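Local coordinates for genome polyprotein (Chicken sicinivirus JSY, PDB 6QWT) that synthesises RNA on an RNA template, as the 3Dpol polymerase portion released from a larger picornaviral polyprotein, at residues L21-Y27 with V409-R413; A110-W114 with A178-A182; S222-Y226 with A326-L330; S243-K247 with S274-S278; F392-P398 with W466-T472. One frame throughout, in Å; residues are numbered along the deposited sequence.

Contact 1: residues L21-Y27 with V409-R413; sequences LVKSPAY and VMWTR
Tyr27 presents its ring edge to the face of the Trp411 indole, a T-shaped pair whose centroids lie 5.6 Å apart (Tyr27 ring to the six-membered ring of Trp411) with planes at 84°. The tyrosine is framed in turn: CD of Lys23, from its own segment, sits over the centre of one face, and the carbonyl O of Met410 lies at the edge, in the ring plane. Lys23 and Trp411 run side by side in the same direction, bringing Lys23 CG to 3.8 Å from Trp411 CZ3. At the far end Leu21 CD2 rests 3.7 Å above one face of the Arg413 guanidinium, near its rim, while the polar end of that arginine reaches the backbone O of Asp159.

Between these groups runs a two-stranded antiparallel ribbon. Val22 and Thr412 form its hydrogen-bonded pair, with Val22 N to Thr412 O and Thr412 N to Val22 O both at 2.9 Å; their methyl groups share one side of the ribbon. This joining of an N-terminal strand to one near the C-terminal end is consistent with the closed right hand of picornaviral polymerases, in which the fingers reach across to the thumb.

Beyond the ribbon, Ser24 turns OG between its backbone N and carbonyl carbon (chi1 87°). From there it donates to Val409 O at 2.6 Å, in the carbonyl plane and on a lone pair, and accepts from Ala26 N at 3.1 Å, an ST turn. Helix 417-428 covers this corner through Phe417, which touches Ser24, Pro25 and Ala26.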
# COMPACT_ATOMS: atom_id res chain seq x y z
N LEU A 21 -2.73 -20.50 -4.66
CA LEU A 21 -3.56 -20.73 -3.49
C LEU A 21 -4.33 -22.03 -3.66
O LEU A 21 -5.10 -22.19 -4.61
CB LEU A 21 -4.52 -19.56 -3.27
CG LEU A 21 -3.90 -18.26 -2.75
CD1 LEU A 21 -4.86 -17.09 -2.95
CD2 LEU A 21 -3.52 -18.41 -1.29
N VAL A 22 -4.12 -22.97 -2.74
CA VAL A 22 -4.82 -24.25 -2.74
C VAL A 22 -5.49 -24.43 -1.39
O VAL A 22 -5.12 -23.81 -0.39
CB VAL A 22 -3.87 -25.43 -3.05
CG1 VAL A 22 -3.21 -25.24 -4.41
CG2 VAL A 22 -2.82 -25.56 -1.96
N LYS A 23 -6.52 -25.29 -1.37
CA LYS A 23 -7.28 -25.52 -0.15
C LYS A 23 -6.38 -26.08 0.95
O LYS A 23 -5.55 -26.97 0.71
CB LYS A 23 -8.43 -26.48 -0.43
CG LYS A 23 -9.49 -25.91 -1.37
CD LYS A 23 -10.63 -26.89 -1.58
CE LYS A 23 -11.71 -26.29 -2.46
NZ LYS A 23 -12.80 -27.27 -2.73
N SER A 24 -6.54 -25.54 2.15
CA SER A 24 -5.74 -25.91 3.30
C SER A 24 -6.42 -27.02 4.09
O SER A 24 -7.59 -27.34 3.86
CB SER A 24 -5.51 -24.68 4.17
OG SER A 24 -6.57 -24.50 5.10
N PRO A 25 -5.71 -27.65 5.03
CA PRO A 25 -6.36 -28.66 5.89
C PRO A 25 -7.53 -28.12 6.71
O PRO A 25 -8.26 -28.92 7.31
CB PRO A 25 -5.22 -29.13 6.80
CG PRO A 25 -3.99 -28.88 6.02
CD PRO A 25 -4.25 -27.61 5.25
N ALA A 26 -7.73 -26.80 6.76
CA ALA A 26 -8.82 -26.20 7.51
C ALA A 26 -9.94 -25.69 6.61
O ALA A 26 -10.78 -24.91 7.06
CB ALA A 26 -8.30 -25.07 8.40
N TYR A 27 -9.98 -26.15 5.35
CA TYR A 27 -10.84 -25.52 4.34
C TYR A 27 -12.32 -25.56 4.71
O TYR A 27 -13.08 -24.67 4.32
CB TYR A 27 -10.62 -26.17 2.98
CG TYR A 27 -11.65 -25.73 1.96
CD1 TYR A 27 -12.74 -26.54 1.66
CD2 TYR A 27 -11.54 -24.51 1.32
CE1 TYR A 27 -13.69 -26.13 0.74
CE2 TYR A 27 -12.48 -24.10 0.40
CZ TYR A 27 -13.55 -24.91 0.11
OH TYR A 27 -14.50 -24.51 -0.81
N VAL A 409 -7.27 -18.75 6.65
CA VAL A 409 -6.78 -20.00 7.21
C VAL A 409 -7.19 -21.20 6.36
O VAL A 409 -6.58 -22.27 6.47
CB VAL A 409 -7.26 -20.17 8.66
CG1 VAL A 409 -8.73 -20.58 8.70
CG2 VAL A 409 -6.39 -21.17 9.40
N MET A 410 -8.20 -21.04 5.51
CA MET A 410 -8.70 -22.13 4.68
C MET A 410 -7.91 -22.29 3.39
O MET A 410 -8.28 -23.12 2.55
CB MET A 410 -10.18 -21.91 4.39
CG MET A 410 -11.01 -21.63 5.65
SD MET A 410 -12.78 -21.97 5.48
CE MET A 410 -13.33 -20.48 4.66
N TRP A 411 -6.83 -21.53 3.21
CA TRP A 411 -6.03 -21.61 1.99
C TRP A 411 -4.56 -21.52 2.35
O TRP A 411 -4.18 -20.99 3.40
CB TRP A 411 -6.40 -20.49 1.01
CG TRP A 411 -7.84 -20.48 0.63
CD1 TRP A 411 -8.86 -19.87 1.31
CD2 TRP A 411 -8.44 -21.11 -0.51
NE1 TRP A 411 -10.05 -20.08 0.66
CE2 TRP A 411 -9.82 -20.84 -0.46
CE3 TRP A 411 -7.94 -21.88 -1.56
CZ2 TRP A 411 -10.71 -21.31 -1.42
CZ3 TRP A 411 -8.83 -22.35 -2.52
CH2 TRP A 411 -10.20 -22.06 -2.44
N THR A 412 -3.72 -22.04 1.47
CA THR A 412 -2.28 -22.02 1.65
C THR A 412 -1.60 -21.84 0.30
O THR A 412 -2.19 -22.12 -0.75
CB THR A 412 -1.77 -23.29 2.34
OG1 THR A 412 -0.35 -23.19 2.54
CG2 THR A 412 -2.07 -24.52 1.49
N ARG A 413 -0.36 -21.36 0.34
CA ARG A 413 0.45 -21.22 -0.86
C ARG A 413 1.47 -22.34 -1.02
O ARG A 413 2.27 -22.29 -1.96
CB ARG A 413 1.16 -19.86 -0.86
CG ARG A 413 0.39 -18.76 -1.60
CD ARG A 413 0.90 -17.38 -1.24
NE ARG A 413 -0.19 -16.41 -1.15
CZ ARG A 413 -0.65 -15.70 -2.17
NH1 ARG A 413 -0.11 -15.85 -3.37
NH2 ARG A 413 -1.65 -14.85 -2.00

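Contact 2: residues A110-W114 with A178-A182; sequences AGYPW and APIHA
Trp114 and His181 meet through a nearly linear hydrogen bond, Trp114 NE1 to His181 ND1 at 3.0 Å with an angle of 176° at the hydrogen. The acceptor nitrogen lies in the indole plane, whereas the donor is tilted out of the imidazole plane, and the two rings meet rim to rim. With ND1 accepting, a neutral His181 would probably carry its proton on NE2. A chi1 of 63° brings the imidazole round to the indole.

Around this bond the packing is close. Ile180 CG2 lies over the face of the five-membered ring, 3.6 Å from Trp114 CD1, in a CH-pi contact, and Ile180 N donates to Ala110 O at 2.9 Å from above the carbonyl plane. Gly111 has no side chain, and its CA comes to 3.9 Å from Pro179 CA; its phi is also positive. Pro179 CB in turn approaches Tyr112 O at 3.2 Å.

The outer side of the loop is looser: Pro113, after a cis peptide bond, is exposed and directed away from the helix. The buried Tyr112 ring turns from the helix start to pack on Thr154, with its OH bonded to Pro11 O.

Pro179 holds the N-cap position of helix 180-189, shortly after strand 174-177. The contact therefore seats a long connecting loop on the start of a helix, an arrangement consistent with the fingers region of picornaviral polymerases.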
# COMPACT_ATOMS: atom_id res chain seq x y z
N ALA A 110 13.54 -9.39 -9.21
CA ALA A 110 14.51 -8.41 -9.69
C ALA A 110 13.93 -7.48 -10.75
O ALA A 110 14.57 -6.47 -11.08
CB ALA A 110 15.74 -9.12 -10.24
N GLY A 111 12.75 -7.78 -11.28
CA GLY A 111 12.12 -6.92 -12.26
C GLY A 111 12.73 -7.06 -13.63
O GLY A 111 13.72 -7.76 -13.86
N TYR A 112 12.11 -6.35 -14.58
CA TYR A 112 12.51 -6.41 -15.98
C TYR A 112 13.73 -5.53 -16.24
O TYR A 112 13.79 -4.40 -15.77
CB TYR A 112 11.36 -5.97 -16.88
CG TYR A 112 11.53 -6.39 -18.31
CD1 TYR A 112 11.16 -7.66 -18.73
CD2 TYR A 112 12.07 -5.52 -19.25
CE1 TYR A 112 11.33 -8.06 -20.04
CE2 TYR A 112 12.24 -5.91 -20.56
CZ TYR A 112 11.87 -7.18 -20.95
OH TYR A 112 12.03 -7.57 -22.25
N PRO A 113 14.73 -6.02 -17.01
CA PRO A 113 14.74 -7.34 -17.66
C PRO A 113 15.43 -8.44 -16.85
O PRO A 113 15.54 -9.56 -17.35
CB PRO A 113 15.52 -7.06 -18.94
CG PRO A 113 16.53 -6.04 -18.52
CD PRO A 113 15.87 -5.20 -17.43
N TRP A 114 15.88 -8.12 -15.63
CA TRP A 114 16.62 -9.10 -14.84
C TRP A 114 15.78 -10.35 -14.57
O TRP A 114 16.27 -11.48 -14.67
CB TRP A 114 17.07 -8.49 -13.52
CG TRP A 114 17.61 -7.09 -13.63
CD1 TRP A 114 16.92 -5.93 -13.44
CD2 TRP A 114 18.96 -6.71 -13.93
NE1 TRP A 114 17.75 -4.85 -13.62
CE2 TRP A 114 19.01 -5.30 -13.92
CE3 TRP A 114 20.13 -7.42 -14.21
CZ2 TRP A 114 20.18 -4.60 -14.18
CZ3 TRP A 114 21.29 -6.72 -14.47
CH2 TRP A 114 21.31 -5.32 -14.45
N ALA A 178 8.60 -2.70 -9.96
CA ALA A 178 9.67 -1.96 -10.61
C ALA A 178 10.95 -2.78 -10.62
O ALA A 178 11.14 -3.67 -9.78
CB ALA A 178 9.90 -0.63 -9.89
N PRO A 179 11.86 -2.52 -11.56
CA PRO A 179 13.12 -3.26 -11.59
C PRO A 179 14.06 -2.82 -10.48
O PRO A 179 13.96 -1.72 -9.94
CB PRO A 179 13.69 -2.94 -12.98
CG PRO A 179 13.07 -1.64 -13.35
CD PRO A 179 11.72 -1.60 -12.70
N ILE A 180 15.01 -3.71 -10.17
CA ILE A 180 15.87 -3.52 -9.00
C ILE A 180 16.73 -2.27 -9.15
O ILE A 180 16.99 -1.56 -8.17
CB ILE A 180 16.72 -4.79 -8.75
CG1 ILE A 180 17.64 -4.60 -7.54
CG2 ILE A 180 17.53 -5.16 -10.00
CD1 ILE A 180 16.89 -4.38 -6.24
N HIS A 181 17.19 -1.97 -10.37
CA HIS A 181 18.02 -0.78 -10.54
C HIS A 181 17.21 0.50 -10.41
O HIS A 181 17.74 1.52 -9.96
CB HIS A 181 18.75 -0.83 -11.89
CG HIS A 181 17.84 -0.81 -13.08
ND1 HIS A 181 17.07 -1.89 -13.45
CD2 HIS A 181 17.62 0.14 -14.02
CE1 HIS A 181 16.39 -1.60 -14.54
NE2 HIS A 181 16.70 -0.37 -14.91
N ALA A 182 15.93 0.47 -10.78
CA ALA A 182 15.08 1.64 -10.55
C ALA A 182 14.72 1.79 -9.08
O ALA A 182 14.52 2.91 -8.60
CB ALA A 182 13.80 1.54 -11.39

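Contact 3: residues S222-Y226 with A326-L330; sequences SFLDY and AWRIL
Phe223 and Arg328 mark the nearest approach of the two backbones, with CA atoms 7.4 Å apart, a spacing too wide for a shared sheet. Segment 222-226 is the turn that leaves helix 212-222, while 326-330 enters strand 327-332, an outermost strand of the antiparallel palm sheet that runs into the GDD motif of the polymerase; its backbone partner is strand 335-340.

Side chains fill the gap. Arg328 sends CG anti to its backbone N (chi1 169°) and lays CD over the centre of the Phe223 ring, 4.0 Å from its centroid, a CH-pi contact. The bend at chi3 then carries the guanidinium past the ring, with its plane 83° from that of the ring, and places one of its faces against Ser222 CB. Leu330 CB meets the ring edge, 4.2 Å from Phe223 CZ. Tyr226 OH comes down on the strand backbone, 3.2 Å from Trp327 C. A water in the tyrosine ring plane sits 2.8 Å from Tyr226 OH.

The arginine thus meets the ring through its methylenes, not its charged end, and the nearly perpendicular planes rule out a stacked cation-pi pair here; one water joins Tyr226 OH and, weakly, Arg328 NE.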
# COMPACT_ATOMS: atom_id res chain seq x y z
N SER A 222 -4.37 10.42 18.64
CA SER A 222 -4.17 11.59 17.79
C SER A 222 -5.50 12.16 17.30
O SER A 222 -5.59 13.35 17.01
CB SER A 222 -3.27 11.25 16.61
OG SER A 222 -4.01 10.64 15.57
N PHE A 223 -6.53 11.32 17.21
CA PHE A 223 -7.86 11.75 16.80
C PHE A 223 -8.77 12.08 17.98
O PHE A 223 -9.99 11.91 17.89
CB PHE A 223 -8.51 10.68 15.92
CG PHE A 223 -7.99 10.65 14.51
CD1 PHE A 223 -7.07 9.69 14.12
CD2 PHE A 223 -8.42 11.58 13.58
CE1 PHE A 223 -6.59 9.66 12.82
CE2 PHE A 223 -7.94 11.56 12.29
CZ PHE A 223 -7.02 10.60 11.91
N LEU A 224 -8.20 12.55 19.10
CA LEU A 224 -9.00 12.76 20.29
C LEU A 224 -9.59 14.17 20.40
O LEU A 224 -10.64 14.33 21.03
CB LEU A 224 -8.18 12.43 21.54
CG LEU A 224 -8.41 11.01 22.09
CD1 LEU A 224 -7.47 10.72 23.25
CD2 LEU A 224 -9.87 10.84 22.54
N ASP A 225 -8.98 15.17 19.76
CA ASP A 225 -9.60 16.49 19.74
C ASP A 225 -10.88 16.53 18.90
O ASP A 225 -11.52 17.59 18.84
CB ASP A 225 -8.62 17.54 19.22
CG ASP A 225 -7.61 17.97 20.26
OD1 ASP A 225 -7.79 17.61 21.44
OD2 ASP A 225 -6.63 18.66 19.90
N TYR A 226 -11.25 15.43 18.26
CA TYR A 226 -12.34 15.41 17.28
C TYR A 226 -13.45 14.50 17.77
O TYR A 226 -13.20 13.36 18.18
CB TYR A 226 -11.82 14.94 15.92
CG TYR A 226 -10.59 15.68 15.46
CD1 TYR A 226 -9.32 15.28 15.86
CD2 TYR A 226 -10.69 16.79 14.63
CE1 TYR A 226 -8.19 15.95 15.45
CE2 TYR A 226 -9.56 17.48 14.21
CZ TYR A 226 -8.32 17.05 14.62
OH TYR A 226 -7.19 17.73 14.21
N ALA A 326 -7.51 23.08 12.10
CA ALA A 326 -8.14 22.08 12.95
C ALA A 326 -8.53 20.88 12.09
O ALA A 326 -9.70 20.69 11.77
CB ALA A 326 -9.34 22.66 13.69
N TRP A 327 -7.54 20.07 11.74
CA TRP A 327 -7.78 18.88 10.93
C TRP A 327 -6.61 17.92 11.10
O TRP A 327 -5.49 18.32 11.44
CB TRP A 327 -7.96 19.25 9.45
CG TRP A 327 -6.80 20.00 8.87
CD1 TRP A 327 -6.65 21.36 8.83
CD2 TRP A 327 -5.63 19.45 8.26
NE1 TRP A 327 -5.45 21.68 8.23
CE2 TRP A 327 -4.81 20.53 7.87
CE3 TRP A 327 -5.20 18.14 8.00
CZ2 TRP A 327 -3.59 20.34 7.23
CZ3 TRP A 327 -3.98 17.96 7.37
CH2 TRP A 327 -3.19 19.05 6.99
N ARG A 328 -6.88 16.64 10.86
CA ARG A 328 -5.84 15.62 10.86
C ARG A 328 -6.20 14.55 9.84
O ARG A 328 -7.36 14.12 9.77
CB ARG A 328 -5.65 14.98 12.24
CG ARG A 328 -4.78 13.73 12.23
CD ARG A 328 -4.47 13.25 13.64
NE ARG A 328 -3.68 14.22 14.39
CZ ARG A 328 -2.36 14.35 14.28
NH1 ARG A 328 -1.69 13.57 13.45
NH2 ARG A 328 -1.72 15.25 15.00
N ILE A 329 -5.21 14.13 9.06
CA ILE A 329 -5.38 13.09 8.05
C ILE A 329 -4.38 11.98 8.33
O ILE A 329 -3.25 12.25 8.76
CB ILE A 329 -5.21 13.65 6.62
CG1 ILE A 329 -6.34 14.63 6.29
CG2 ILE A 329 -5.17 12.53 5.59
CD1 ILE A 329 -6.17 15.37 4.97
N LEU A 330 -4.80 10.73 8.13
CA LEU A 330 -3.91 9.58 8.23
C LEU A 330 -4.20 8.64 7.07
O LEU A 330 -5.33 8.16 6.94
CB LEU A 330 -4.07 8.85 9.57
CG LEU A 330 -3.03 7.77 9.87
CD1 LEU A 330 -1.65 8.36 10.08
CD2 LEU A 330 -3.46 6.98 11.10
O HOH W 1 -4.54 17.35 15.17

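Contact 4: residues S243-K247 with S274-S278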
# COMPACT_ATOMS: atom_id res chain seq x y z
N SER A 243 -1.90 13.23 -13.15
CA SER A 243 -0.49 13.57 -13.29
C SER A 243 -0.14 14.84 -12.54
O SER A 243 0.95 14.95 -11.96
CB SER A 243 -0.14 13.73 -14.77
OG SER A 243 0.10 12.48 -15.38
N VAL A 244 -1.04 15.82 -12.54
CA VAL A 244 -0.72 17.15 -12.03
C VAL A 244 -0.37 17.10 -10.54
O VAL A 244 0.47 17.88 -10.07
CB VAL A 244 -1.89 18.12 -12.32
CG1 VAL A 244 -3.15 17.69 -11.58
CG2 VAL A 244 -1.50 19.55 -12.00
N VAL A 245 -0.97 16.18 -9.78
CA VAL A 245 -0.67 16.09 -8.36
C VAL A 245 0.77 15.61 -8.15
O VAL A 245 1.52 16.18 -7.35
CB VAL A 245 -1.68 15.18 -7.64
CG1 VAL A 245 -1.36 15.09 -6.16
CG2 VAL A 245 -3.10 15.70 -7.85
N PHE A 246 1.16 14.55 -8.86
CA PHE A 246 2.53 14.05 -8.77
C PHE A 246 3.53 15.11 -9.22
O PHE A 246 4.59 15.29 -8.60
CB PHE A 246 2.70 12.79 -9.61
CG PHE A 246 2.36 11.53 -8.89
CD1 PHE A 246 3.06 11.16 -7.75
CD2 PHE A 246 1.35 10.70 -9.35
CE1 PHE A 246 2.76 9.99 -7.08
CE2 PHE A 246 1.04 9.53 -8.68
CZ PHE A 246 1.74 9.17 -7.55
N LYS A 247 3.21 15.82 -10.31
CA LYS A 247 4.11 16.85 -10.81
C LYS A 247 4.33 17.95 -9.78
O LYS A 247 5.47 18.39 -9.56
CB LYS A 247 3.55 17.44 -12.11
CG LYS A 247 4.52 18.30 -12.89
CD LYS A 247 3.78 19.18 -13.89
CE LYS A 247 3.61 20.60 -13.36
NZ LYS A 247 2.31 21.22 -13.78
N SER A 274 8.91 9.51 -14.22
CA SER A 274 8.89 8.08 -14.51
C SER A 274 7.85 7.34 -13.68
O SER A 274 7.63 6.14 -13.92
CB SER A 274 10.27 7.46 -14.28
OG SER A 274 10.47 7.12 -12.92
N ILE A 275 7.20 8.01 -12.74
CA ILE A 275 6.14 7.42 -11.94
C ILE A 275 4.76 7.73 -12.53
O ILE A 275 3.93 6.83 -12.64
CB ILE A 275 6.24 7.90 -10.48
CG1 ILE A 275 7.34 7.14 -9.75
CG2 ILE A 275 4.91 7.73 -9.75
CD1 ILE A 275 7.73 7.76 -8.44
N TYR A 276 4.51 8.98 -12.93
CA TYR A 276 3.20 9.31 -13.49
C TYR A 276 3.14 9.20 -15.00
O TYR A 276 2.04 9.24 -15.57
CB TYR A 276 2.76 10.72 -13.04
CG TYR A 276 3.60 11.90 -13.53
CD1 TYR A 276 4.45 12.57 -12.66
CD2 TYR A 276 3.50 12.36 -14.84
CE1 TYR A 276 5.19 13.65 -13.09
CE2 TYR A 276 4.25 13.44 -15.28
CZ TYR A 276 5.09 14.09 -14.39
OH TYR A 276 5.85 15.16 -14.79
N LEU A 277 4.29 9.06 -15.68
CA LEU A 277 4.35 8.74 -17.11
C LEU A 277 5.22 7.49 -17.22
O LEU A 277 6.39 7.56 -17.61
CB LEU A 277 4.92 9.91 -17.93
CG LEU A 277 4.80 9.81 -19.45
CD1 LEU A 277 3.34 9.63 -19.86
CD2 LEU A 277 5.40 11.03 -20.12
N SER A 278 4.64 6.35 -16.87
CA SER A 278 5.39 5.13 -16.61
C SER A 278 5.23 4.13 -17.75
O SER A 278 4.21 4.10 -18.44
CB SER A 278 4.92 4.49 -15.30
OG SER A 278 3.53 4.22 -15.35
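Tyr276 lies against the first turn of helix 243-256, touching Ser243, Phe246 and Lys247. Tyr276 CB stands 4.0 Å from Phe246 CD2. From there the ring is turned toward the facing helix by a chi1 of 65°. At one ring edge CD2 comes to 3.4 Å from Ser243 OG; at the other CD1 meets Phe246 CB at 3.5 Å, and CE1 passes beside the backbone N and CA of Lys247. The hydroxyl ends against aliphatic carbon, with Tyr276 OH 3.9 Å from Lys247 CG.

Above one face, toward the rim, stands Ser243 O, already engaged by Lys247 N in the helical bond.

Helix 243-256 comes soon after strand 230-235, which carries the start of motif A of the polymerase family, and Tyr276 ends helix 267-276 just before strand 277-282. The contact thus packs the helix after motif A against a helix-to-strand junction leading into the fingers sheet.

Phe246 and Tyr276 run antiparallel alongside one another. The phenylalanine ring takes Ile275 CG2 over one face, 4.2 Å from the ring centroid, a CH-pi contact with the isoleucine side chain roughly perpendicular to that of the phenylalanine. Helix 298-316 adds Asn304 and Val307 to the packing round Phe246.

Contact 5: residues F392-P398 with W466-T472; sequences FPTYIHP and WLATVMT
The hairpin of strands 384-388 and 396-400, in the position of polymerase motif E, the primer grip, packs here against the C terminus and helix 459-469. His397 and Trp466 form an offset stack, the imidazole and six-membered ring centroids 3.9 Å apart with planes at 20°; His397 CE1 lies closest, 3.4 Å from Trp466 CZ3. The opposite face of the indole carries Val470 CG2 of its own segment, and Ile396 O stands near the ring edge, 3.4 Å from Trp466 CZ2.

Tyr395 lies along the helix end, where Met471 turns to positive phi in a Schellman motif. Both Val470 methyls touch its CD2, Val470 O comes to 3.1 Å from Tyr395 CE2, and Thr472 CA rests over one ring face. Phe392 completes the surface, its CD2 3.8 Å from Leu467 CD2.

No hydrogen bond crosses between the segments; polar atoms bond to neighbouring parts of the chain instead, Trp466 NE1 to Asp213 O, His397 NE2 to Asp389 and His397 ND1 to His430. These bonds fix the rotation of both stacked rings, and the nearby Asp389 carboxylate could favour positive charge on His397, a charge that the indole face might stabilise.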
# COMPACT_ATOMS: atom_id res chain seq x y z
N PHE A 392 -6.16 -2.03 30.62
CA PHE A 392 -5.35 -0.82 30.45
C PHE A 392 -5.95 -0.01 29.31
O PHE A 392 -5.47 -0.08 28.16
CB PHE A 392 -3.89 -1.18 30.18
CG PHE A 392 -3.30 -2.13 31.18
CD1 PHE A 392 -2.69 -1.66 32.33
CD2 PHE A 392 -3.35 -3.50 30.97
CE1 PHE A 392 -2.14 -2.54 33.25
CE2 PHE A 392 -2.81 -4.38 31.89
CZ PHE A 392 -2.21 -3.90 33.03
N PRO A 393 -7.00 0.77 29.58
CA PRO A 393 -7.77 1.40 28.50
C PRO A 393 -7.00 2.42 27.67
O PRO A 393 -7.48 2.78 26.59
CB PRO A 393 -8.94 2.07 29.24
CG PRO A 393 -8.96 1.44 30.60
CD PRO A 393 -7.54 1.10 30.91
N THR A 394 -5.86 2.91 28.14
CA THR A 394 -5.10 3.86 27.34
C THR A 394 -4.42 3.19 26.15
O THR A 394 -3.99 3.88 25.23
CB THR A 394 -4.05 4.57 28.19
OG1 THR A 394 -3.19 3.60 28.80
CG2 THR A 394 -4.72 5.40 29.28
N TYR A 395 -4.32 1.86 26.16
CA TYR A 395 -3.69 1.12 25.08
C TYR A 395 -4.75 0.46 24.22
O TYR A 395 -5.74 -0.08 24.73
CB TYR A 395 -2.71 0.09 25.65
CG TYR A 395 -1.65 0.75 26.49
CD1 TYR A 395 -1.75 0.79 27.87
CD2 TYR A 395 -0.57 1.39 25.90
CE1 TYR A 395 -0.79 1.42 28.65
CE2 TYR A 395 0.40 2.02 26.66
CZ TYR A 395 0.28 2.03 28.03
OH TYR A 395 1.24 2.66 28.78
N ILE A 396 -4.56 0.52 22.90
CA ILE A 396 -5.62 0.29 21.93
C ILE A 396 -5.27 -0.93 21.09
O ILE A 396 -4.20 -0.99 20.47
CB ILE A 396 -5.84 1.52 21.04
CG1 ILE A 396 -5.89 2.79 21.89
CG2 ILE A 396 -7.11 1.36 20.22
CD1 ILE A 396 -7.03 2.83 22.89
N HIS A 397 -6.20 -1.90 21.05
CA HIS A 397 -6.04 -3.10 20.24
C HIS A 397 -6.40 -2.82 18.78
O HIS A 397 -7.41 -2.16 18.51
CB HIS A 397 -6.94 -4.23 20.76
CG HIS A 397 -6.51 -4.81 22.07
ND1 HIS A 397 -5.63 -5.86 22.16
CD2 HIS A 397 -6.87 -4.50 23.34
CE1 HIS A 397 -5.44 -6.17 23.43
NE2 HIS A 397 -6.18 -5.36 24.17
N PRO A 398 -5.60 -3.30 17.83
CA PRO A 398 -6.05 -3.36 16.44
C PRO A 398 -6.86 -4.63 16.21
O PRO A 398 -6.31 -5.74 16.19
CB PRO A 398 -4.74 -3.37 15.65
CG PRO A 398 -3.75 -3.99 16.58
CD PRO A 398 -4.19 -3.68 17.98
N TRP A 466 2.10 -8.26 23.54
CA TRP A 466 1.50 -7.02 23.05
C TRP A 466 1.63 -5.91 24.09
O TRP A 466 2.05 -4.79 23.77
CB TRP A 466 0.03 -7.23 22.69
CG TRP A 466 -0.64 -5.95 22.27
CD1 TRP A 466 -0.49 -5.30 21.08
CD2 TRP A 466 -1.55 -5.15 23.05
NE1 TRP A 466 -1.25 -4.16 21.06
CE2 TRP A 466 -1.91 -4.05 22.26
CE3 TRP A 466 -2.09 -5.27 24.33
CZ2 TRP A 466 -2.79 -3.06 22.71
CZ3 TRP A 466 -2.97 -4.30 24.77
CH2 TRP A 466 -3.31 -3.21 23.96
N LEU A 467 1.26 -6.21 25.34
CA LEU A 467 1.38 -5.22 26.41
C LEU A 467 2.83 -4.77 26.57
O LEU A 467 3.09 -3.59 26.85
CB LEU A 467 0.85 -5.79 27.72
CG LEU A 467 -0.66 -5.92 27.87
CD1 LEU A 467 -1.01 -6.75 29.10
CD2 LEU A 467 -1.31 -4.54 27.95
N ALA A 468 3.78 -5.68 26.38
CA ALA A 468 5.19 -5.33 26.53
C ALA A 468 5.63 -4.34 25.46
O ALA A 468 6.32 -3.36 25.75
CB ALA A 468 6.05 -6.59 26.48
N THR A 469 5.24 -4.57 24.20
CA THR A 469 5.72 -3.69 23.14
C THR A 469 5.01 -2.34 23.18
O THR A 469 5.61 -1.30 22.87
CB THR A 469 5.54 -4.36 21.77
OG1 THR A 469 4.14 -4.51 21.48
CG2 THR A 469 6.20 -5.73 21.76
N VAL A 470 3.74 -2.32 23.59
CA VAL A 470 2.95 -1.10 23.60
C VAL A 470 3.34 -0.26 24.81
O VAL A 470 2.78 0.81 25.06
CB VAL A 470 1.44 -1.42 23.59
CG1 VAL A 470 0.93 -1.74 24.99
CG2 VAL A 470 0.65 -0.27 22.99
N MET A 471 4.32 -0.76 25.56
CA MET A 471 4.94 -0.19 26.74
C MET A 471 4.06 -0.34 27.98
O MET A 471 4.43 0.18 29.03
CB MET A 471 5.30 1.30 26.57
CG MET A 471 6.79 1.58 26.54
SD MET A 471 7.56 1.07 24.99
CE MET A 471 7.07 2.42 23.92
N THR A 472 2.92 -1.02 27.88
CA THR A 472 1.97 -1.25 28.99
C THR A 472 1.84 -0.10 29.99
O THR A 472 0.98 -0.13 30.87
CB THR A 472 2.32 -2.52 29.78
OG1 THR A 472 1.18 -2.93 30.53
CG2 THR A 472 3.47 -2.25 30.75

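Overall arrangement
From the N terminus, segment 21-27 opens contact 1, which closes only at 409-413 and encloses contacts 2, 3 and 4; it joins the N-terminal region to the segment before helix 417-428, consistent with fingers meeting thumb. Contact 2 closes first, a loop within the fingers. Contact 3 then opens at 222-226 and closes at 326-330 on the palm sheet, with contact 4 lying within that span as the link between the helix after motif A and the fingers. Contact 5 opens at 392-398, before contact 1 has closed, so these two cross, and it ties the 384-400 hairpin to the last helix. Contacts 3 and 5 lie close, their nearest atoms about 8 Å apart.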